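Local coordinates for E3 SUMO-protein ligase SIZ2 (Saccharomyces cerevisiae, PDB 6U75) that acts as a PIAS-family E3 ligase that promotes transfer of SUMO to target proteins, possibly including septins, and may take part in chromosome maintenance, at residues 4-8 and 139-145; 164-169 and 259-263; 196-202 and 237-241. All blocks are in the same frame, centred on the assembly; numbering follows the deposited sequence.

Contact 1 of 3, residues 4-8 and 139-145; sequences TSPFY and VFSPEAL
With chi1 at -61° in Phe7 and -60° in Leu145, each CG stands anti to its own carbonyl carbon, and the two side chains cross at about a right angle. Leu145 CD1 reaches Phe7 CE1 at 3.3 Å, approaching the ring obliquely. The other methyl of the leucine serves Pro6, with Leu145 CD2 4.1 Å from Pro6 CB, so one branched end packs on two consecutive residues. Phe140 O lies at the edge of the Phe7 ring, near its plane, 3.6 Å from Phe7 CD1.

The backbones meet at one carbonyl. Phe140 N donates to Phe7 O at 2.7 Å, from 37° out of the carbonyl plane, and Val139 CA adds a CA-H...O contact to Phe7 O at 3.1 Å. Within residues 4-8, Ser5 OG accepts from Phe7 N at 3.2 Å, forming an ST turn.

Tyr8 and Val139 form an antiparallel, non-hydrogen-bonded pair, with both side chains on one face of the sheet. The contact thus lies at the edge of the PINIT sheet, where strand 130-139 passes through the N-cap residue Ser141 into helix 142-150, and it borders SP-RING elements: Trp224 and Phe235 on Pro6, and helix 211-218 on Pro142 and Leu145.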
ATOM      1  N   THR A   4       3.232  -2.380   8.469  1.00 70.31           N
ATOM      2  CA  THR A   4       3.611  -1.003   8.181  1.00 47.57           C
ATOM      3  C   THR A   4       2.679  -0.347   7.173  1.00 47.99           C
ATOM      4  O   THR A   4       2.892   0.817   6.820  1.00 53.84           O
ATOM      5  CB  THR A   4       5.049  -0.954   7.656  1.00 52.18           C
ATOM      6  OG1 THR A   4       5.229  -1.966   6.657  1.00 64.84           O
ATOM      7  CG2 THR A   4       6.043  -1.174   8.790  1.00 52.29           C
ATOM      8  N   SER A   5       1.657  -1.063   6.709  1.00 57.47           N
ATOM      9  CA  SER A   5       0.727  -0.548   5.716  1.00 39.31           C
ATOM     10  C   SER A   5      -0.390   0.244   6.392  1.00 38.56           C
ATOM     11  O   SER A   5      -0.865  -0.145   7.463  1.00 47.48           O
ATOM     12  CB  SER A   5       0.118  -1.687   4.906  1.00 38.84           C
ATOM     13  OG  SER A   5      -0.958  -1.225   4.109  1.00 46.25           O
ATOM     14  N   PRO A   6      -0.832   1.355   5.795  1.00 37.13           N
ATOM     15  CA  PRO A   6      -1.954   2.103   6.374  1.00 27.85           C
ATOM     16  C   PRO A   6      -3.318   1.535   6.024  1.00 24.76           C
ATOM     17  O   PRO A   6      -4.323   2.013   6.566  1.00 38.49           O
ATOM     18  CB  PRO A   6      -1.776   3.501   5.774  1.00 23.42           C
ATOM     19  CG  PRO A   6      -1.171   3.241   4.439  1.00 30.71           C
ATOM     20  CD  PRO A   6      -0.284   2.028   4.603  1.00 37.02           C
ATOM     21  N   PHE A   7      -3.387   0.537   5.143  1.00 26.54           N
ATOM     22  CA  PHE A   7      -4.672   0.013   4.699  1.00 32.08           C
ATOM     23  C   PHE A   7      -5.264  -1.001   5.667  1.00 25.21           C
ATOM     24  O   PHE A   7      -6.472  -1.250   5.616  1.00 41.26           O
ATOM     25  CB  PHE A   7      -4.529  -0.632   3.320  1.00 26.26           C
ATOM     26  CG  PHE A   7      -4.080   0.320   2.250  1.00 30.08           C
ATOM     27  CD1 PHE A   7      -4.932   1.304   1.776  1.00 31.38           C
ATOM     28  CD2 PHE A   7      -2.808   0.227   1.711  1.00 31.78           C
ATOM     29  CE1 PHE A   7      -4.521   2.179   0.790  1.00 25.78           C
ATOM     30  CE2 PHE A   7      -2.392   1.099   0.724  1.00 32.21           C
ATOM     31  CZ  PHE A   7      -3.250   2.077   0.264  1.00 26.26           C
ATOM     32  N   TYR A   8      -4.449  -1.593   6.536  1.00 27.32           N
ATOM     33  CA  TYR A   8      -4.933  -2.573   7.495  1.00 34.36           C
ATOM     34  C   TYR A   8      -4.098  -2.476   8.761  1.00 30.30           C
ATOM     35  O   TYR A   8      -2.893  -2.218   8.700  1.00 32.25           O
ATOM     36  CB  TYR A   8      -4.872  -3.994   6.924  1.00 29.39           C
ATOM     37  CG  TYR A   8      -3.560  -4.325   6.252  1.00 32.07           C
ATOM     38  CD1 TYR A   8      -2.449  -4.694   6.997  1.00 29.39           C
ATOM     39  CD2 TYR A   8      -3.433  -4.271   4.870  1.00 33.30           C
ATOM     40  CE1 TYR A   8      -1.247  -4.997   6.385  1.00 46.50           C
ATOM     41  CE2 TYR A   8      -2.238  -4.572   4.249  1.00 26.93           C
ATOM     42  CZ  TYR A   8      -1.149  -4.935   5.011  1.00 36.55           C
ATOM     43  OH  TYR A   8       0.045  -5.232   4.396  1.00 49.15           O
ATOM     44  N   VAL A 139      -9.558  -2.593   8.304  1.00 32.13           N
ATOM     45  CA  VAL A 139      -9.104  -2.142   6.994  1.00 28.36           C
ATOM     46  C   VAL A 139      -9.564  -0.710   6.777  1.00 29.75           C
ATOM     47  O   VAL A 139     -10.592  -0.272   7.306  1.00 41.25           O
ATOM     48  CB  VAL A 139      -9.615  -3.064   5.865  1.00 30.32           C
ATOM     49  CG1 VAL A 139      -9.157  -4.497   6.097  1.00 33.39           C
ATOM     50  CG2 VAL A 139     -11.133  -2.989   5.749  1.00 43.47           C
ATOM     51  N   PHE A 140      -8.791   0.028   5.983  1.00 26.47           N
ATOM     52  CA  PHE A 140      -9.088   1.413   5.651  1.00 36.06           C
ATOM     53  C   PHE A 140      -8.989   1.596   4.145  1.00 30.77           C
ATOM     54  O   PHE A 140      -8.056   1.095   3.510  1.00 42.00           O
ATOM     55  CB  PHE A 140      -8.128   2.374   6.357  1.00 36.84           C
ATOM     56  CG  PHE A 140      -8.090   2.206   7.848  1.00 33.61           C
ATOM     57  CD1 PHE A 140      -8.933   2.939   8.662  1.00 37.04           C
ATOM     58  CD2 PHE A 140      -7.211   1.311   8.433  1.00 37.04           C
ATOM     59  CE1 PHE A 140      -8.900   2.786  10.034  1.00 28.90           C
ATOM     60  CE2 PHE A 140      -7.173   1.153   9.804  1.00 33.36           C
ATOM     61  CZ  PHE A 140      -8.018   1.892  10.605  1.00 34.27           C
ATOM     62  N   SER A 141      -9.949   2.312   3.581  1.00 33.83           N
ATOM     63  CA  SER A 141      -9.987   2.523   2.145  1.00 33.26           C
ATOM     64  C   SER A 141      -9.165   3.743   1.759  1.00 33.49           C
ATOM     65  O   SER A 141      -8.851   4.590   2.602  1.00 29.92           O
ATOM     66  CB  SER A 141     -11.427   2.706   1.679  1.00 25.74           C
ATOM     67  OG  SER A 141     -11.915   3.983   2.048  1.00 32.77           O
ATOM     68  N   PRO A 142      -8.797   3.862   0.481  1.00 28.65           N
ATOM     69  CA  PRO A 142      -8.042   5.048   0.049  1.00 25.46           C
ATOM     70  C   PRO A 142      -8.733   6.364   0.361  1.00 27.85           C
ATOM     71  O   PRO A 142      -8.045   7.367   0.581  1.00 32.11           O
ATOM     72  CB  PRO A 142      -7.896   4.831  -1.463  1.00 26.75           C
ATOM     73  CG  PRO A 142      -7.947   3.354  -1.635  1.00 25.73           C
ATOM     74  CD  PRO A 142      -8.897   2.849  -0.586  1.00 26.45           C
ATOM     75  N   GLU A 143     -10.067   6.402   0.391  1.00 30.71           N
ATOM     76  CA  GLU A 143     -10.759   7.668   0.625  1.00 25.78           C
ATOM     77  C   GLU A 143     -10.571   8.149   2.060  1.00 29.65           C
ATOM     78  O   GLU A 143     -10.322   9.338   2.296  1.00 47.64           O
ATOM     79  CB  GLU A 143     -12.244   7.521   0.297  1.00 40.87           C
ATOM     80  CG  GLU A 143     -12.535   7.296  -1.179  1.00 42.83           C
ATOM     81  CD  GLU A 143     -14.004   7.022  -1.448  1.00 70.21           C
ATOM     82  OE1 GLU A 143     -14.608   6.226  -0.697  1.00 74.94           O
ATOM     83  OE2 GLU A 143     -14.557   7.606  -2.405  1.00 66.92           O
ATOM     84  N   ALA A 144     -10.689   7.243   3.034  1.00 26.62           N
ATOM     85  CA  ALA A 144     -10.445   7.621   4.422  1.00 25.95           C
ATOM     86  C   ALA A 144      -9.004   8.076   4.623  1.00 31.38           C
ATOM     87  O   ALA A 144      -8.742   9.051   5.342  1.00 47.63           O
ATOM     88  CB  ALA A 144     -10.769   6.447   5.344  1.00 32.89           C
ATOM     89  N   LEU A 145      -8.053   7.377   4.002  1.00 26.37           N
ATOM     90  CA  LEU A 145      -6.656   7.780   4.108  1.00 28.33           C
ATOM     91  C   LEU A 145      -6.430   9.142   3.464  1.00 34.15           C
ATOM     92  O   LEU A 145      -5.630   9.948   3.956  1.00 32.60           O
ATOM     93  CB  LEU A 145      -5.764   6.717   3.468  1.00 36.25           C
ATOM     94  CG  LEU A 145      -5.868   5.318   4.085  1.00 26.11           C
ATOM     95  CD1 LEU A 145      -5.060   4.317   3.279  1.00 32.75           C
ATOM     96  CD2 LEU A 145      -5.411   5.324   5.537  1.00 26.79           C
TER

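Contact 2 of 3, residues 164-169 and 259-263; sequences IKRTLN and EISVD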
ATOM      1  N   ILE A 164      12.141  27.083  -5.566  1.00 57.21           N
ATOM      2  CA  ILE A 164      12.253  27.475  -6.969  1.00 67.35           C
ATOM      3  C   ILE A 164      13.374  28.493  -7.143  1.00 65.78           C
ATOM      4  O   ILE A 164      14.211  28.379  -8.048  1.00 57.61           O
ATOM      5  CB  ILE A 164      10.908  28.027  -7.479  1.00 63.78           C
ATOM      6  CG1 ILE A 164       9.840  26.930  -7.464  1.00 65.83           C
ATOM      7  CG2 ILE A 164      11.064  28.597  -8.884  1.00 61.63           C
ATOM      8  CD1 ILE A 164       8.421  27.456  -7.542  1.00 60.27           C
ATOM      9  N   LYS A 165      13.404  29.507  -6.273  1.00 73.38           N
ATOM     10  CA  LYS A 165      14.426  30.541  -6.389  1.00 68.15           C
ATOM     11  C   LYS A 165      15.819  29.972  -6.149  1.00 52.34           C
ATOM     12  O   LYS A 165      16.788  30.390  -6.794  1.00 50.99           O
ATOM     13  CB  LYS A 165      14.138  31.679  -5.408  1.00 50.48           C
ATOM     14  CG  LYS A 165      15.124  32.834  -5.503  1.00 52.36           C
ATOM     15  CD  LYS A 165      14.886  33.871  -4.420  1.00 51.29           C
ATOM     16  CE  LYS A 165      15.966  34.940  -4.438  1.00 52.71           C
ATOM     17  NZ  LYS A 165      15.808  35.911  -3.322  1.00 69.85           N
ATOM     18  N   ARG A 166      15.944  29.020  -5.221  1.00 59.91           N
ATOM     19  CA  ARG A 166      17.253  28.446  -4.934  1.00 60.73           C
ATOM     20  C   ARG A 166      17.710  27.510  -6.044  1.00 66.14           C
ATOM     21  O   ARG A 166      18.916  27.357  -6.268  1.00 67.25           O
ATOM     22  CB  ARG A 166      17.219  27.702  -3.597  1.00 54.94           C
ATOM     23  CG  ARG A 166      18.586  27.238  -3.111  1.00 56.35           C
ATOM     24  CD  ARG A 166      18.526  26.609  -1.722  1.00 68.18           C
ATOM     25  NE  ARG A 166      18.152  25.196  -1.765  1.00 70.38           N
ATOM     26  CZ  ARG A 166      16.923  24.723  -1.569  1.00 76.35           C
ATOM     27  NH1 ARG A 166      15.912  25.541  -1.307  1.00 69.04           N
ATOM     28  NH2 ARG A 166      16.707  23.415  -1.633  1.00 71.07           N
ATOM     29  N   THR A 167      16.769  26.888  -6.756  1.00 66.73           N
ATOM     30  CA  THR A 167      17.132  25.909  -7.771  1.00 59.36           C
ATOM     31  C   THR A 167      17.429  26.574  -9.109  1.00 67.99           C
ATOM     32  O   THR A 167      18.493  26.347  -9.696  1.00 78.71           O
ATOM     33  CB  THR A 167      16.016  24.875  -7.932  1.00 70.92           C
ATOM     34  OG1 THR A 167      14.789  25.539  -8.256  1.00 68.00           O
ATOM     35  CG2 THR A 167      15.835  24.078  -6.650  1.00 73.89           C
ATOM     36  N   LEU A 168      16.505  27.402  -9.606  1.00 62.44           N
ATOM     37  CA  LEU A 168      16.659  27.939 -10.955  1.00 70.17           C
ATOM     38  C   LEU A 168      17.948  28.733 -11.135  1.00 76.80           C
ATOM     39  O   LEU A 168      18.328  29.008 -12.279  1.00 63.39           O
ATOM     40  CB  LEU A 168      15.457  28.813 -11.323  1.00 70.55           C
ATOM     41  CG  LEU A 168      14.152  28.068 -11.632  1.00 77.81           C
ATOM     42  CD1 LEU A 168      13.077  29.038 -12.098  1.00 80.05           C
ATOM     43  CD2 LEU A 168      14.360  26.972 -12.672  1.00 78.37           C
ATOM     44  N   ASN A 169      18.627  29.108 -10.050  1.00 81.53           N
ATOM     45  CA  ASN A 169      19.978  29.665 -10.137  1.00 75.19           C
ATOM     46  C   ASN A 169      20.965  28.506 -10.290  1.00 76.58           C
ATOM     47  O   ASN A 169      21.727  28.155  -9.386  1.00 71.07           O
ATOM     48  CB  ASN A 169      20.289  30.517  -8.915  1.00 57.18           C
ATOM     49  CG  ASN A 169      19.422  31.759  -8.833  1.00 65.20           C
ATOM     50  OD1 ASN A 169      18.990  32.296  -9.853  1.00 66.72           O
ATOM     51  ND2 ASN A 169      19.166  32.222  -7.614  1.00 51.38           N
ATOM     52  N   GLU A 259       4.079  27.520 -17.046  1.00 69.83           N
ATOM     53  CA  GLU A 259       5.450  28.006 -17.095  1.00 66.57           C
ATOM     54  C   GLU A 259       5.773  28.734 -15.798  1.00 61.97           C
ATOM     55  O   GLU A 259       5.001  29.592 -15.357  1.00 57.75           O
ATOM     56  CB  GLU A 259       5.647  28.942 -18.288  1.00 71.39           C
ATOM     57  CG  GLU A 259       7.099  29.216 -18.632  1.00 82.02           C
ATOM     58  CD  GLU A 259       7.256  30.328 -19.651  1.00 90.71           C
ATOM     59  OE1 GLU A 259       8.077  31.240 -19.416  1.00 79.68           O
ATOM     60  OE2 GLU A 259       6.553  30.294 -20.683  1.00 91.26           O
ATOM     61  N   ILE A 260       6.915  28.397 -15.200  1.00 54.79           N
ATOM     62  CA  ILE A 260       7.352  28.939 -13.921  1.00 73.12           C
ATOM     63  C   ILE A 260       8.709  29.596 -14.128  1.00 77.44           C
ATOM     64  O   ILE A 260       9.594  29.014 -14.768  1.00 80.56           O
ATOM     65  CB  ILE A 260       7.443  27.842 -12.845  1.00 72.91           C
ATOM     66  CG1 ILE A 260       6.061  27.255 -12.546  1.00 65.33           C
ATOM     67  CG2 ILE A 260       8.089  28.389 -11.577  1.00 63.82           C
ATOM     68  CD1 ILE A 260       5.251  28.061 -11.563  1.00 64.86           C
ATOM     69  N   SER A 261       8.871  30.797 -13.584  1.00 71.11           N
ATOM     70  CA  SER A 261      10.116  31.544 -13.648  1.00 71.60           C
ATOM     71  C   SER A 261      10.733  31.632 -12.254  1.00 76.68           C
ATOM     72  O   SER A 261      10.186  31.124 -11.270  1.00 76.40           O
ATOM     73  CB  SER A 261       9.874  32.936 -14.238  1.00 74.82           C
ATOM     74  OG  SER A 261       8.874  33.631 -13.513  1.00 76.90           O
ATOM     75  N   VAL A 262      11.893  32.288 -12.175  1.00 81.22           N
ATOM     76  CA  VAL A 262      12.573  32.452 -10.895  1.00 85.78           C
ATOM     77  C   VAL A 262      11.758  33.312  -9.942  1.00 73.46           C
ATOM     78  O   VAL A 262      11.972  33.259  -8.725  1.00 63.01           O
ATOM     79  CB  VAL A 262      13.978  33.055 -11.102  1.00 77.76           C
ATOM     80  CG1 VAL A 262      14.757  33.057  -9.793  1.00 70.20           C
ATOM     81  CG2 VAL A 262      14.739  32.292 -12.179  1.00 78.89           C
ATOM     82  N   ASP A 263      10.820  34.104 -10.462  1.00 73.86           N
ATOM     83  CA  ASP A 263      10.014  34.981  -9.622  1.00 77.29           C
ATOM     84  C   ASP A 263       8.986  34.225  -8.794  1.00 75.27           C
ATOM     85  O   ASP A 263       8.430  34.804  -7.854  1.00 69.99           O
ATOM     86  CB  ASP A 263       9.293  36.017 -10.488  1.00 68.49           C
ATOM     87  CG  ASP A 263      10.220  36.707 -11.468  1.00 80.81           C
ATOM     88  OD1 ASP A 263      10.642  36.057 -12.448  1.00 74.63           O
ATOM     89  OD2 ASP A 263      10.526  37.900 -11.260  1.00 77.90           O
TER
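Leu168 and Val262 make the main apolar contact between the end of helix 157-168 and the turn that follows strand 257-260. Val262 CG2 lies 3.7 Å from Leu168 CB and is equally close to the methyl Leu168 CD1. One helical turn earlier, Ile164 faces Ile260, and these two side chains cross at about a right angle. Their branch methyls meet, Ile164 CG2 to Ile260 CG2, at 4.0 Å. Phe243 of helix 242-249 touches both isoleucines, and Leu183 of the neighbouring strand also packs on Ile260.

A second group of contacts sets methyls against the backbone. Leu168 CD1 rests 3.5 Å from Val262 N, against the peptide that joins Ser261 to Val262. Ile164 CG2 approaches Ser261 O at 3.6 Å.

Polar side chains stay at the margin. Lys165 is fully extended and carries its NZ away from residues 259-263, so that only its inner part grazes the valine, CG to Val262 CG1 at 4.3 Å. Asn169 OD1 comes equally near to Val262 CG1.

Ile260 is also tied by a backbone hydrogen bond to Thr181, which holds its strand in the three-stranded antiparallel sheet of 181-184, 257-260 and 266-268, so that the helix packs beside the middle strand of this C-terminal sheet. No hydrogen bond or salt bridge forms between these two segments: helix and turn are joined by hydrophobic and van der Waals packing, and shape, more than directional bonding, probably sets their relative position.

Contact 3 of 3, residues 196-202 and 237-241; sequences YPAKTDQ and QLKIS
Lys199 and Lys239 form the hydrogen-bonded pair of a short antiparallel ladder in the SP-RING zinc finger. Each backbone satisfies the other: Lys199 N donates to Lys239 O at 2.9 Å, and Lys239 N returns the bond to Lys199 O at the same length, both nearly along the C=O axis. A third bond, Ser241 N to Pro197 O at 2.9 Å, is almost straight (171°) and fixes Ser241, the N-cap residue of helix 242-249. The other edge of strand 197-199 is used by Ala198, whose backbone bonds to Phe209. In the partner segment, Leu238 O accepts from Arg152 NH1 and the backbone of Ile240 bonds to Ile155.

The lysine side chains part ways. Lys199 NZ is taken by His205 O, beside the zinc site of Cys203, His205, Cys226 and Cys229. Lys239 instead bends at chi3 (-63°) and again at chi4, bringing NZ to Asp201 OD2 in a salt bridge; the modelled separation is implausibly short, so its exact length is doubtful.

Thr200, whose side chain lies about 5 Å from the zinc ion, sets CG2 against Gln237 CB at 3.7 Å. At the other end of the ladder, Ile240 CD1 lies 3.9 Å from Tyr196 CB and 4.0 Å from Ala198 CB.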
ATOM      1  N   TYR A 196      -5.873  16.415  -5.730  1.00 26.16           N
ATOM      2  CA  TYR A 196      -5.196  16.494  -4.437  1.00 26.47           C
ATOM      3  C   TYR A 196      -3.691  16.414  -4.666  1.00 25.77           C
ATOM      4  O   TYR A 196      -3.057  15.390  -4.384  1.00 23.43           O
ATOM      5  CB  TYR A 196      -5.669  15.377  -3.506  1.00 27.35           C
ATOM      6  CG  TYR A 196      -7.162  15.137  -3.545  1.00 34.11           C
ATOM      7  CD1 TYR A 196      -8.041  15.987  -2.886  1.00 31.28           C
ATOM      8  CD2 TYR A 196      -7.693  14.054  -4.233  1.00 28.46           C
ATOM      9  CE1 TYR A 196      -9.405  15.768  -2.915  1.00 24.87           C
ATOM     10  CE2 TYR A 196      -9.056  13.826  -4.268  1.00 30.47           C
ATOM     11  CZ  TYR A 196      -9.907  14.687  -3.607  1.00 31.62           C
ATOM     12  OH  TYR A 196     -11.264  14.466  -3.637  1.00 32.41           O
ATOM     13  N   PRO A 197      -3.083  17.484  -5.180  1.00 26.87           N
ATOM     14  CA  PRO A 197      -1.645  17.441  -5.492  1.00 31.43           C
ATOM     15  C   PRO A 197      -0.821  17.306  -4.221  1.00 26.73           C
ATOM     16  O   PRO A 197      -0.830  18.193  -3.364  1.00 42.38           O
ATOM     17  CB  PRO A 197      -1.394  18.779  -6.195  1.00 34.52           C
ATOM     18  CG  PRO A 197      -2.467  19.677  -5.687  1.00 39.11           C
ATOM     19  CD  PRO A 197      -3.670  18.805  -5.462  1.00 32.42           C
ATOM     20  N   ALA A 198      -0.100  16.194  -4.106  1.00 26.52           N
ATOM     21  CA  ALA A 198       0.628  15.860  -2.893  1.00 41.26           C
ATOM     22  C   ALA A 198       2.041  15.410  -3.232  1.00 37.43           C
ATOM     23  O   ALA A 198       2.366  15.099  -4.380  1.00 25.94           O
ATOM     24  CB  ALA A 198      -0.084  14.757  -2.096  1.00 35.25           C
ATOM     25  N   LYS A 199       2.879  15.382  -2.196  1.00 40.30           N
ATOM     26  CA  LYS A 199       4.242  14.879  -2.290  1.00 40.00           C
ATOM     27  C   LYS A 199       4.807  14.765  -0.880  1.00 36.28           C
ATOM     28  O   LYS A 199       4.042  14.665   0.086  1.00 38.06           O
ATOM     29  CB  LYS A 199       5.105  15.788  -3.168  1.00 37.33           C
ATOM     30  CG  LYS A 199       5.326  17.186  -2.614  1.00 42.91           C
ATOM     31  CD  LYS A 199       6.215  18.008  -3.533  1.00 50.05           C
ATOM     32  CE  LYS A 199       6.669  19.295  -2.862  1.00 49.58           C
ATOM     33  NZ  LYS A 199       7.553  20.104  -3.745  1.00 55.04           N
ATOM     34  N   THR A 200       6.130  14.780  -0.741  1.00 40.23           N
ATOM     35  CA  THR A 200       6.768  14.719   0.563  1.00 39.54           C
ATOM     36  C   THR A 200       7.813  15.819   0.672  1.00 44.70           C
ATOM     37  O   THR A 200       8.344  16.304  -0.331  1.00 53.45           O
ATOM     38  CB  THR A 200       7.432  13.356   0.811  1.00 40.93           C
ATOM     39  OG1 THR A 200       8.583  13.219  -0.029  1.00 58.29           O
ATOM     40  CG2 THR A 200       6.458  12.224   0.519  1.00 47.11           C
ATOM     41  N   ASP A 201       8.098  16.218   1.913  1.00 54.18           N
ATOM     42  CA  ASP A 201       9.205  17.132   2.155  1.00 46.98           C
ATOM     43  C   ASP A 201      10.536  16.518   1.752  1.00 55.56           C
ATOM     44  O   ASP A 201      11.509  17.249   1.538  1.00 68.37           O
ATOM     45  CB  ASP A 201       9.242  17.536   3.629  1.00 50.36           C
ATOM     46  CG  ASP A 201       8.023  18.337   4.044  1.00 59.48           C
ATOM     47  OD1 ASP A 201       7.511  19.116   3.213  1.00 61.91           O
ATOM     48  OD2 ASP A 201       7.577  18.186   5.201  1.00 65.10           O
ATOM     49  N   GLN A 202      10.596  15.191   1.637  1.00 60.86           N
ATOM     50  CA  GLN A 202      11.809  14.506   1.213  1.00 61.00           C
ATOM     51  C   GLN A 202      12.003  14.545  -0.296  1.00 57.13           C
ATOM     52  O   GLN A 202      13.072  14.157  -0.778  1.00 57.84           O
ATOM     53  CB  GLN A 202      11.784  13.044   1.676  1.00 60.99           C
ATOM     54  CG  GLN A 202      11.014  12.790   2.970  1.00 52.51           C
ATOM     55  CD  GLN A 202      11.466  13.679   4.112  1.00 77.65           C
ATOM     56  OE1 GLN A 202      12.644  13.700   4.471  1.00 72.76           O
ATOM     57  NE2 GLN A 202      10.529  14.425   4.686  1.00 74.56           N
ATOM     58  N   GLN A 237       4.395  10.633   5.364  1.00 43.96           N
ATOM     59  CA  GLN A 237       5.124  11.727   4.735  1.00 39.87           C
ATOM     60  C   GLN A 237       4.297  12.472   3.697  1.00 41.79           C
ATOM     61  O   GLN A 237       4.676  13.580   3.303  1.00 37.74           O
ATOM     62  CB  GLN A 237       6.401  11.203   4.071  1.00 38.50           C
ATOM     63  CG  GLN A 237       7.399  10.592   5.038  1.00 49.99           C
ATOM     64  CD  GLN A 237       8.621  10.034   4.337  1.00 55.59           C
ATOM     65  OE1 GLN A 237       8.883  10.350   3.176  1.00 66.83           O
ATOM     66  NE2 GLN A 237       9.374   9.195   5.038  1.00 51.68           N
ATOM     67  N   LEU A 238       3.185  11.893   3.248  1.00 44.27           N
ATOM     68  CA  LEU A 238       2.371  12.521   2.215  1.00 43.71           C
ATOM     69  C   LEU A 238       1.713  13.785   2.751  1.00 36.94           C
ATOM     70  O   LEU A 238       1.094  13.770   3.818  1.00 46.58           O
ATOM     71  CB  LEU A 238       1.306  11.546   1.718  1.00 44.78           C
ATOM     72  CG  LEU A 238       1.819  10.240   1.110  1.00 38.73           C
ATOM     73  CD1 LEU A 238       0.664   9.303   0.800  1.00 36.09           C
ATOM     74  CD2 LEU A 238       2.634  10.516  -0.141  1.00 37.41           C
ATOM     75  N   LYS A 239       1.849  14.880   2.006  1.00 31.18           N
ATOM     76  CA  LYS A 239       1.200  16.135   2.355  1.00 44.68           C
ATOM     77  C   LYS A 239       0.839  16.873   1.074  1.00 28.28           C
ATOM     78  O   LYS A 239       1.472  16.684   0.032  1.00 24.91           O
ATOM     79  CB  LYS A 239       2.097  17.004   3.247  1.00 42.24           C
ATOM     80  CG  LYS A 239       2.553  16.299   4.518  1.00 50.49           C
ATOM     81  CD  LYS A 239       3.137  17.258   5.546  1.00 47.29           C
ATOM     82  CE  LYS A 239       4.388  17.951   5.034  1.00 63.17           C
ATOM     83  NZ  LYS A 239       5.450  18.012   6.079  1.00 72.43           N
ATOM     84  N   ILE A 240      -0.191  17.709   1.162  1.00 38.87           N
ATOM     85  CA  ILE A 240      -0.651  18.479   0.013  1.00 29.11           C
ATOM     86  C   ILE A 240       0.301  19.641  -0.230  1.00 39.50           C
ATOM     87  O   ILE A 240       0.845  20.230   0.713  1.00 51.53           O
ATOM     88  CB  ILE A 240      -2.089  18.981   0.236  1.00 39.59           C
ATOM     89  CG1 ILE A 240      -3.060  17.804   0.384  1.00 32.30           C
ATOM     90  CG2 ILE A 240      -2.517  19.890  -0.908  1.00 37.20           C
ATOM     91  CD1 ILE A 240      -3.225  16.969  -0.873  1.00 39.48           C
ATOM     92  N   SER A 241       0.504  19.976  -1.502  1.00 41.93           N
ATOM     93  CA  SER A 241       1.331  21.113  -1.892  1.00 38.56           C
ATOM     94  C   SER A 241       0.427  22.322  -2.100  1.00 42.59           C
ATOM     95  O   SER A 241      -0.387  22.345  -3.028  1.00 56.57           O
ATOM     96  CB  SER A 241       2.121  20.800  -3.159  1.00 33.43           C
ATOM     97  OG  SER A 241       2.678  21.982  -3.709  1.00 42.92           O
TER

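How the contacts relate
The three contacts are spread along an elongated chain. Contact 1 closes first, at the end of the PINIT sheet; contact 2 opens later, and contact 3 falls wholly between its two segments. The centres of contacts 1 and 3 are about 17 Å apart, those of contacts 2 and 3 about 20 Å and those of contacts 1 and 2 about 36 Å; no two touch. Helices carry the connections: 142-150 begins in contact 1 and packs on Tyr196, Leu238 and Ile240 of contact 3, while 242-249 starts beside contact 3 and reaches contact 2 through Phe243. The zinc-bearing SP-RING is thereby joined to the PINIT domain and to the C-terminal sheet.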